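Local coordinates for alkylpurine DNA glycosylase AlkC (Pseudomonas fluorescens, PDB 5VHV), which excises alkylated bases from DNA as a base-excision-repair glycosylase that does not flip the damaged nucleotide out of the helix, at residues A[258-263]-A[353-358]; A[270-275]-A[323-328]. One frame throughout, in Å; residues are numbered along the deposited sequence.

Contact 1: residues A[258-263]-A[353-358]; sequences LMVTPA and GSAEFE
V260 meets the F357 ring obliquely, its CG1 4.1 Å from F357 CD1, while H341 of strand 339-347 stacks on the same ring. With F357 CG between its backbone N and carbonyl carbon (chi1 67°), the ring leads away from 258-263; V260 CG1 also lies against F357 CB. The other methyl, V260 CG2, packs against A355 CB at 3.8 Å. Farther along, L258 lays CD2 against the backbone of 353-358, 3.5 Å from S354 N. These apolar groups fill the space between two nearly parallel strands whose axes stay 6.2 Å apart, too far for regular pairing over most of their length. A water sits within hydrogen-bonding distance of both V260 O and E356 O. Past the cis peptide bond before P262 the chains close in, and E358 N donates to A263 O at 2.8 Å in a nearly straight bond (167°). This parallel pairing of the first strand with the last is consistent with an immunoglobulin-like topology. Strand 350-359 is bonded through its backbone to strand 339-347 on its other side, just as 253-265 is to strand 270-279, and L258 also touches L273, F275 and V345.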
ATOM      1  N   LEU A 258      -2.408  13.363  32.297  1.00 22.04           N
ATOM      2  CA  LEU A 258      -1.884  13.485  30.936  1.00 21.37           C
ATOM      3  C   LEU A 258      -0.548  14.207  30.971  1.00 27.85           C
ATOM      4  O   LEU A 258      -0.425  15.263  31.591  1.00 25.41           O
ATOM      5  CB  LEU A 258      -2.870  14.238  30.038  1.00 22.94           C
ATOM      6  CG  LEU A 258      -2.340  14.611  28.639  1.00 21.61           C
ATOM      7  CD1 LEU A 258      -1.983  13.393  27.835  1.00 22.93           C
ATOM      8  CD2 LEU A 258      -3.331  15.453  27.842  1.00 28.39           C
ATOM      9  N   MET A 259       0.466  13.615  30.358  1.00 20.22           N
ATOM     10  CA  MET A 259       1.757  14.274  30.303  1.00 28.13           C
ATOM     11  C   MET A 259       2.549  13.784  29.104  1.00 25.76           C
ATOM     12  O   MET A 259       2.337  12.675  28.593  1.00 21.16           O
ATOM     13  CB  MET A 259       2.551  14.042  31.595  1.00 34.20           C
ATOM     14  CG  MET A 259       3.045  12.635  31.795  1.00 33.48           C
ATOM     15  SD  MET A 259       3.854  12.416  33.428  1.00 46.33           S
ATOM     16  CE  MET A 259       2.417  12.294  34.475  1.00 52.25           C
ATOM     17  N   VAL A 260       3.461  14.634  28.657  1.00 21.79           N
ATOM     18  CA  VAL A 260       4.527  14.242  27.746  1.00 18.30           C
ATOM     19  C   VAL A 260       5.838  14.564  28.442  1.00 25.37           C
ATOM     20  O   VAL A 260       6.008  15.672  28.966  1.00 23.61           O
ATOM     21  CB  VAL A 260       4.408  14.954  26.387  1.00 20.72           C
ATOM     22  CG1 VAL A 260       5.605  14.658  25.512  1.00 23.40           C
ATOM     23  CG2 VAL A 260       3.145  14.514  25.674  1.00 23.87           C
ATOM     24  N   THR A 261       6.729  13.587  28.508  1.00 23.32           N
ATOM     25  CA  THR A 261       8.026  13.776  29.131  1.00 22.88           C
ATOM     26  C   THR A 261       9.110  13.229  28.221  1.00 22.08           C
ATOM     27  O   THR A 261       8.865  12.285  27.456  1.00 26.16           O
ATOM     28  CB  THR A 261       8.111  13.072  30.485  1.00 32.25           C
ATOM     29  OG1 THR A 261       7.960  11.674  30.283  1.00 30.95           O
ATOM     30  CG2 THR A 261       7.022  13.545  31.387  1.00 33.57           C
ATOM     31  N   PRO A 262      10.313  13.829  28.240  1.00 21.60           N
ATOM     32  CA  PRO A 262      10.654  15.079  28.931  1.00 19.83           C
ATOM     33  C   PRO A 262       9.981  16.276  28.283  1.00 21.77           C
ATOM     34  O   PRO A 262       9.549  16.198  27.145  1.00 23.30           O
ATOM     35  CB  PRO A 262      12.172  15.194  28.765  1.00 26.24           C
ATOM     36  CG  PRO A 262      12.640  13.873  28.170  1.00 33.24           C
ATOM     37  CD  PRO A 262      11.447  13.301  27.466  1.00 25.41           C
ATOM     38  N   ALA A 263       9.935  17.392  29.011  1.00 20.25           N
ATOM     39  CA  ALA A 263       9.327  18.608  28.472  1.00 23.11           C
ATOM     40  C   ALA A 263      10.157  19.202  27.342  1.00 22.40           C
ATOM     41  O   ALA A 263       9.618  19.904  26.478  1.00 20.72           O
ATOM     42  CB  ALA A 263       9.166  19.628  29.600  1.00 25.43           C
ATOM     43  N   GLY A 353      -7.542  16.175  25.324  1.00 21.93           N
ATOM     44  CA  GLY A 353      -6.554  16.954  26.045  1.00 22.63           C
ATOM     45  C   GLY A 353      -5.322  17.105  25.189  1.00 23.67           C
ATOM     46  O   GLY A 353      -5.199  16.487  24.126  1.00 20.01           O
ATOM     47  N   SER A 354      -4.407  17.951  25.661  1.00 20.16           N
ATOM     48  CA  SER A 354      -3.164  18.176  24.938  0.68 18.69           C
ATOM     49  C   SER A 354      -2.021  18.404  25.914  1.00 18.93           C
ATOM     50  O   SER A 354      -2.220  18.783  27.070  1.00 20.01           O
ATOM     51  CB  SER A 354      -3.284  19.376  23.990  0.68 20.97           C
ATOM     52  OG  SER A 354      -3.704  20.519  24.707  0.68 17.15           O
ATOM     53  N   ALA A 355      -0.811  18.180  25.414  1.00 15.60           N
ATOM     54  CA  ALA A 355       0.415  18.452  26.149  1.00 19.56           C
ATOM     55  C   ALA A 355       1.462  18.884  25.136  1.00 19.98           C
ATOM     56  O   ALA A 355       1.216  18.890  23.932  1.00 21.07           O
ATOM     57  CB  ALA A 355       0.876  17.239  26.962  1.00 22.76           C
ATOM     58  N   GLU A 356       2.624  19.296  25.627  1.00 16.92           N
ATOM     59  CA  GLU A 356       3.612  19.907  24.750  1.00 19.02           C
ATOM     60  C   GLU A 356       4.984  19.324  25.039  1.00 22.03           C
ATOM     61  O   GLU A 356       5.288  18.948  26.170  1.00 21.65           O
ATOM     62  CB  GLU A 356       3.699  21.434  24.936  1.00 21.07           C
ATOM     63  CG  GLU A 356       2.401  22.185  24.772  1.00 22.07           C
ATOM     64  CD  GLU A 356       1.507  22.085  25.987  1.00 21.92           C
ATOM     65  OE1 GLU A 356       1.984  22.349  27.114  1.00 23.68           O
ATOM     66  OE2 GLU A 356       0.321  21.723  25.807  1.00 21.92           O
ATOM     67  N   PHE A 357       5.819  19.298  24.016  1.00 16.38           N
ATOM     68  CA  PHE A 357       7.255  19.171  24.224  1.00 19.00           C
ATOM     69  C   PHE A 357       7.972  20.156  23.318  1.00 20.84           C
ATOM     70  O   PHE A 357       7.494  20.492  22.233  1.00 21.72           O
ATOM     71  CB  PHE A 357       7.758  17.741  23.982  1.00 18.28           C
ATOM     72  CG  PHE A 357       7.679  17.263  22.550  1.00 17.36           C
ATOM     73  CD1 PHE A 357       6.534  16.652  22.056  1.00 15.36           C
ATOM     74  CD2 PHE A 357       8.780  17.368  21.706  1.00 18.59           C
ATOM     75  CE1 PHE A 357       6.476  16.193  20.749  1.00 16.97           C
ATOM     76  CE2 PHE A 357       8.731  16.903  20.421  1.00 20.43           C
ATOM     77  CZ  PHE A 357       7.577  16.304  19.937  1.00 20.88           C
ATOM     78  N   GLU A 358       9.131  20.614  23.784  1.00 19.56           N
ATOM     79  CA  GLU A 358       9.971  21.525  23.028  0.68 18.84           C
ATOM     80  C   GLU A 358      11.112  20.744  22.396  1.00 20.95           C
ATOM     81  O   GLU A 358      11.814  20.002  23.090  1.00 22.21           O
ATOM     82  CB  GLU A 358      10.534  22.616  23.932  0.68 19.94           C
ATOM     83  CG  GLU A 358      11.346  23.667  23.193  0.68 25.53           C
ATOM     84  CD  GLU A 358      10.492  24.772  22.570  0.68 38.95           C
ATOM     85  OE1 GLU A 358       9.273  24.883  22.874  0.68 30.95           O
ATOM     86  OE2 GLU A 358      11.063  25.544  21.775  0.68 36.98           O
TER
HETATM   87  O   HOH W   1       5.975  18.361  28.822  1.00 35.63           O

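Contact 2: residues A[270-275]-A[323-328]; sequences RINLSF and RREQHI
A bend at chi2 (80°) folds the R270 side chain along the sheet surface, and H327, with CG anti to its backbone N (chi1 178°), holds its imidazole out to meet it. The R270 guanidinium lies flat on the H327 ring, the centres 3.6 Å apart and the planes within 5° of each other, with R270 NH1 offset toward the ring's rim. At the guanidinium edge and in its plane, a water accepts from R270 NE at 2.7 Å and donates to E325 OE1 at 2.6 Å, bridging charges too far apart for a direct salt bridge. The aliphatic stem also touches E325, R270 CG lying 3.7 Å from E325 CG. With H327 replaced by an alanine, the R270 guanidinium would probably lose the surface it stacks on and be freer to swing away from this water. On the same face, N272 CB lies over a face of the R323 guanidinium. On the opposite face I271 CG1 approaches I328 CG1 at 4.2 Å, while Q326, beside I271, hydrogen-bonds through OE1 to Y291 OH. Backbone bonds run from I271 N to Q326 O and Q326 N to I271 O (each 2.9 Å), and from L273 N to R324 O and R324 N to L273 O (each 2.8 Å), a regular antiparallel pairing of two strands distant in sequence, consistent with strands B and E of an immunoglobulin-like sandwich.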
ATOM      1  N   ARG A 270      13.796  10.331  22.863  1.00 22.36           N
ATOM      2  CA  ARG A 270      12.428   9.834  22.909  1.00 14.84           C
ATOM      3  C   ARG A 270      11.550  10.735  23.754  1.00 19.83           C
ATOM      4  O   ARG A 270      11.980  11.272  24.776  1.00 22.77           O
ATOM      5  CB  ARG A 270      12.365   8.429  23.522  1.00 18.74           C
ATOM      6  CG  ARG A 270      12.616   7.270  22.555  1.00 25.95           C
ATOM      7  CD  ARG A 270      14.071   7.043  22.269  1.00 30.53           C
ATOM      8  NE  ARG A 270      14.309   5.810  21.505  1.00 26.29           N
ATOM      9  CZ  ARG A 270      15.453   5.539  20.887  1.00 25.02           C
ATOM     10  NH1 ARG A 270      16.462   6.398  20.942  1.00 39.79           N
ATOM     11  NH2 ARG A 270      15.586   4.418  20.202  1.00 30.87           N
ATOM     12  N   ILE A 271      10.292  10.833  23.354  1.00 15.88           N
ATOM     13  CA  ILE A 271       9.248  11.377  24.205  1.00 15.40           C
ATOM     14  C   ILE A 271       8.382  10.227  24.676  1.00 21.66           C
ATOM     15  O   ILE A 271       8.364   9.150  24.080  1.00 18.06           O
ATOM     16  CB  ILE A 271       8.395  12.441  23.497  1.00 20.94           C
ATOM     17  CG1 ILE A 271       7.671  11.835  22.279  1.00 19.77           C
ATOM     18  CG2 ILE A 271       9.293  13.594  23.099  1.00 22.19           C
ATOM     19  CD1 ILE A 271       6.540  12.704  21.718  1.00 21.39           C
ATOM     20  N   ASN A 272       7.667  10.466  25.774  1.00 21.71           N
ATOM     21  CA  ASN A 272       6.759   9.490  26.369  1.00 22.29           C
ATOM     22  C   ASN A 272       5.424  10.172  26.613  1.00 18.09           C
ATOM     23  O   ASN A 272       5.325  11.080  27.447  1.00 20.18           O
ATOM     24  CB  ASN A 272       7.312   8.941  27.671  1.00 21.95           C
ATOM     25  CG  ASN A 272       8.662   8.292  27.489  1.00 47.34           C
ATOM     26  OD1 ASN A 272       8.748   7.094  27.232  1.00 45.18           O
ATOM     27  ND2 ASN A 272       9.724   9.084  27.591  1.00 67.17           N
ATOM     28  N   LEU A 273       4.408   9.723  25.898  1.00 16.88           N
ATOM     29  CA  LEU A 273       3.038  10.178  26.079  1.00 18.09           C
ATOM     30  C   LEU A 273       2.333   9.222  27.033  1.00 18.07           C
ATOM     31  O   LEU A 273       2.317   8.009  26.801  1.00 19.46           O
ATOM     32  CB  LEU A 273       2.314  10.209  24.730  1.00 19.55           C
ATOM     33  CG  LEU A 273       0.800  10.387  24.772  1.00 17.61           C
ATOM     34  CD1 LEU A 273       0.390  11.737  25.376  1.00 19.36           C
ATOM     35  CD2 LEU A 273       0.244  10.272  23.350  1.00 16.91           C
ATOM     36  N   SER A 274       1.747   9.752  28.105  1.00 18.11           N
ATOM     37  CA  SER A 274       0.995   8.868  28.980  1.00 15.93           C
ATOM     38  C   SER A 274      -0.205   9.597  29.573  1.00 20.05           C
ATOM     39  O   SER A 274      -0.208  10.822  29.719  1.00 22.35           O
ATOM     40  CB  SER A 274       1.884   8.281  30.092  1.00 21.15           C
ATOM     41  OG  SER A 274       2.383   9.274  30.974  1.00 25.23           O
ATOM     42  N   PHE A 275      -1.237   8.816  29.867  1.00 22.22           N
ATOM     43  CA  PHE A 275      -2.458   9.288  30.511  1.00 19.58           C
ATOM     44  C   PHE A 275      -3.266   8.064  30.936  1.00 20.76           C
ATOM     45  O   PHE A 275      -2.979   6.925  30.540  1.00 22.88           O
ATOM     46  CB  PHE A 275      -3.277  10.182  29.579  1.00 18.86           C
ATOM     47  CG  PHE A 275      -3.590   9.542  28.255  1.00 18.21           C
ATOM     48  CD1 PHE A 275      -2.681   9.600  27.209  1.00 19.43           C
ATOM     49  CD2 PHE A 275      -4.783   8.853  28.062  1.00 17.41           C
ATOM     50  CE1 PHE A 275      -2.963   9.003  25.976  1.00 22.23           C
ATOM     51  CE2 PHE A 275      -5.066   8.255  26.843  1.00 18.87           C
ATOM     52  CZ  PHE A 275      -4.149   8.330  25.799  1.00 21.50           C
ATOM     53  N   ARG A 323       0.239   4.419  27.473  1.00 22.96           N
ATOM     54  CA  ARG A 323       1.594   4.948  27.443  1.00 20.49           C
ATOM     55  C   ARG A 323       2.202   4.611  26.096  1.00 23.17           C
ATOM     56  O   ARG A 323       2.104   3.461  25.657  1.00 22.31           O
ATOM     57  CB  ARG A 323       2.441   4.355  28.573  1.00 24.35           C
ATOM     58  CG  ARG A 323       3.883   4.835  28.564  1.00 25.45           C
ATOM     59  CD  ARG A 323       4.648   4.282  29.761  1.00 43.53           C
ATOM     60  NE  ARG A 323       6.023   4.768  29.804  1.00 69.16           N
ATOM     61  CZ  ARG A 323       6.423   5.809  30.525  1.00 87.40           C
ATOM     62  NH1 ARG A 323       5.549   6.477  31.270  1.00 94.70           N
ATOM     63  NH2 ARG A 323       7.694   6.180  30.503  1.00 82.49           N
ATOM     64  N   ARG A 324       2.827   5.597  25.457  1.00 17.93           N
ATOM     65  CA  ARG A 324       3.497   5.389  24.179  1.00 15.23           C
ATOM     66  C   ARG A 324       4.784   6.191  24.138  1.00 17.20           C
ATOM     67  O   ARG A 324       4.766   7.406  24.345  1.00 15.50           O
ATOM     68  CB  ARG A 324       2.598   5.804  23.003  1.00 16.47           C
ATOM     69  CG  ARG A 324       3.253   5.769  21.618  1.00 13.80           C
ATOM     70  CD  ARG A 324       3.844   4.420  21.218  1.00 13.03           C
ATOM     71  NE  ARG A 324       2.904   3.301  21.399  1.00 14.91           N
ATOM     72  CZ  ARG A 324       1.877   3.025  20.596  1.00 21.10           C
ATOM     73  NH1 ARG A 324       1.632   3.777  19.541  1.00 20.02           N
ATOM     74  NH2 ARG A 324       1.083   1.998  20.873  1.00 20.83           N
ATOM     75  N   GLU A 325       5.889   5.505  23.867  1.00 15.96           N
ATOM     76  CA  GLU A 325       7.169   6.138  23.618  1.00 15.78           C
ATOM     77  C   GLU A 325       7.333   6.386  22.117  1.00 21.25           C
ATOM     78  O   GLU A 325       6.927   5.564  21.297  1.00 22.98           O
ATOM     79  CB  GLU A 325       8.260   5.224  24.178  1.00 21.12           C
ATOM     80  CG  GLU A 325       9.655   5.556  23.836  1.00 31.60           C
ATOM     81  CD  GLU A 325      10.560   4.441  24.293  1.00 52.16           C
ATOM     82  OE1 GLU A 325      10.961   3.611  23.452  1.00 29.59           O
ATOM     83  OE2 GLU A 325      10.813   4.363  25.509  1.00 36.10           O
ATOM     84  N   GLN A 326       7.884   7.547  21.751  1.00 16.51           N
ATOM     85  CA  GLN A 326       8.122   7.855  20.339  1.00 12.69           C
ATOM     86  C   GLN A 326       9.517   8.426  20.174  1.00 15.23           C
ATOM     87  O   GLN A 326       9.933   9.297  20.936  1.00 17.19           O
ATOM     88  CB  GLN A 326       7.072   8.826  19.774  1.00 17.65           C
ATOM     89  CG  GLN A 326       7.068   8.897  18.251  1.00 16.60           C
ATOM     90  CD  GLN A 326       6.025   9.843  17.702  1.00 16.10           C
ATOM     91  OE1 GLN A 326       4.918   9.956  18.239  1.00 19.21           O
ATOM     92  NE2 GLN A 326       6.389  10.561  16.645  1.00 19.37           N
ATOM     93  N   HIS A 327      10.239   7.913  19.190  1.00 15.85           N
ATOM     94  CA  HIS A 327      11.632   8.276  18.954  1.00 15.64           C
ATOM     95  C   HIS A 327      11.661   9.419  17.945  1.00 20.43           C
ATOM     96  O   HIS A 327      11.337   9.226  16.771  1.00 19.64           O
ATOM     97  CB  HIS A 327      12.393   7.052  18.463  1.00 15.37           C
ATOM     98  CG  HIS A 327      13.839   7.293  18.144  1.00 17.41           C
ATOM     99  ND1 HIS A 327      14.571   6.410  17.382  1.00 22.54           N
ATOM    100  CD2 HIS A 327      14.690   8.295  18.482  1.00 21.35           C
ATOM    101  CE1 HIS A 327      15.811   6.850  17.265  1.00 25.09           C
ATOM    102  NE2 HIS A 327      15.910   7.995  17.919  1.00 22.59           N
ATOM    103  N   ILE A 328      12.004  10.621  18.406  1.00 15.19           N
ATOM    104  CA  ILE A 328      11.959  11.819  17.568  1.00 15.72           C
ATOM    105  C   ILE A 328      13.354  12.045  16.992  1.00 16.46           C
ATOM    106  O   ILE A 328      14.262  12.524  17.683  1.00 19.25           O
ATOM    107  CB  ILE A 328      11.485  13.047  18.347  1.00 19.09           C
ATOM    108  CG1 ILE A 328      10.181  12.771  19.103  1.00 19.38           C
ATOM    109  CG2 ILE A 328      11.328  14.227  17.398  1.00 20.63           C
ATOM    110  CD1 ILE A 328       8.985  12.453  18.215  1.00 22.17           C
TER
HETATM  111  O   HOH W   2      11.937   4.495  21.190  1.00 33.66           O

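Contacts 1 and 2 lie 9 Å apart, centre to centre, in one mixed sheet of the C-terminal all-beta region that follows the helical part of the chain. Strands 253-265 and 270-279, consecutive in sequence, are neighbours in that sheet: T261 O lies 2.8 Å from N272 N, and F357 CE1 packs 3.6 Å from I271 CD1. The four strands concerned run 350-359, 253-265, 270-279, 319-327 across the seven-stranded sheet, with contact 2 formed by chain between the two halves of contact 1. Joining the first strand in parallel to the last is consistent with an immunoglobulin-like topology. Contact 2 comes within about 6 Å of the DNA (nearest atoms) and contact 1 within about 12 Å.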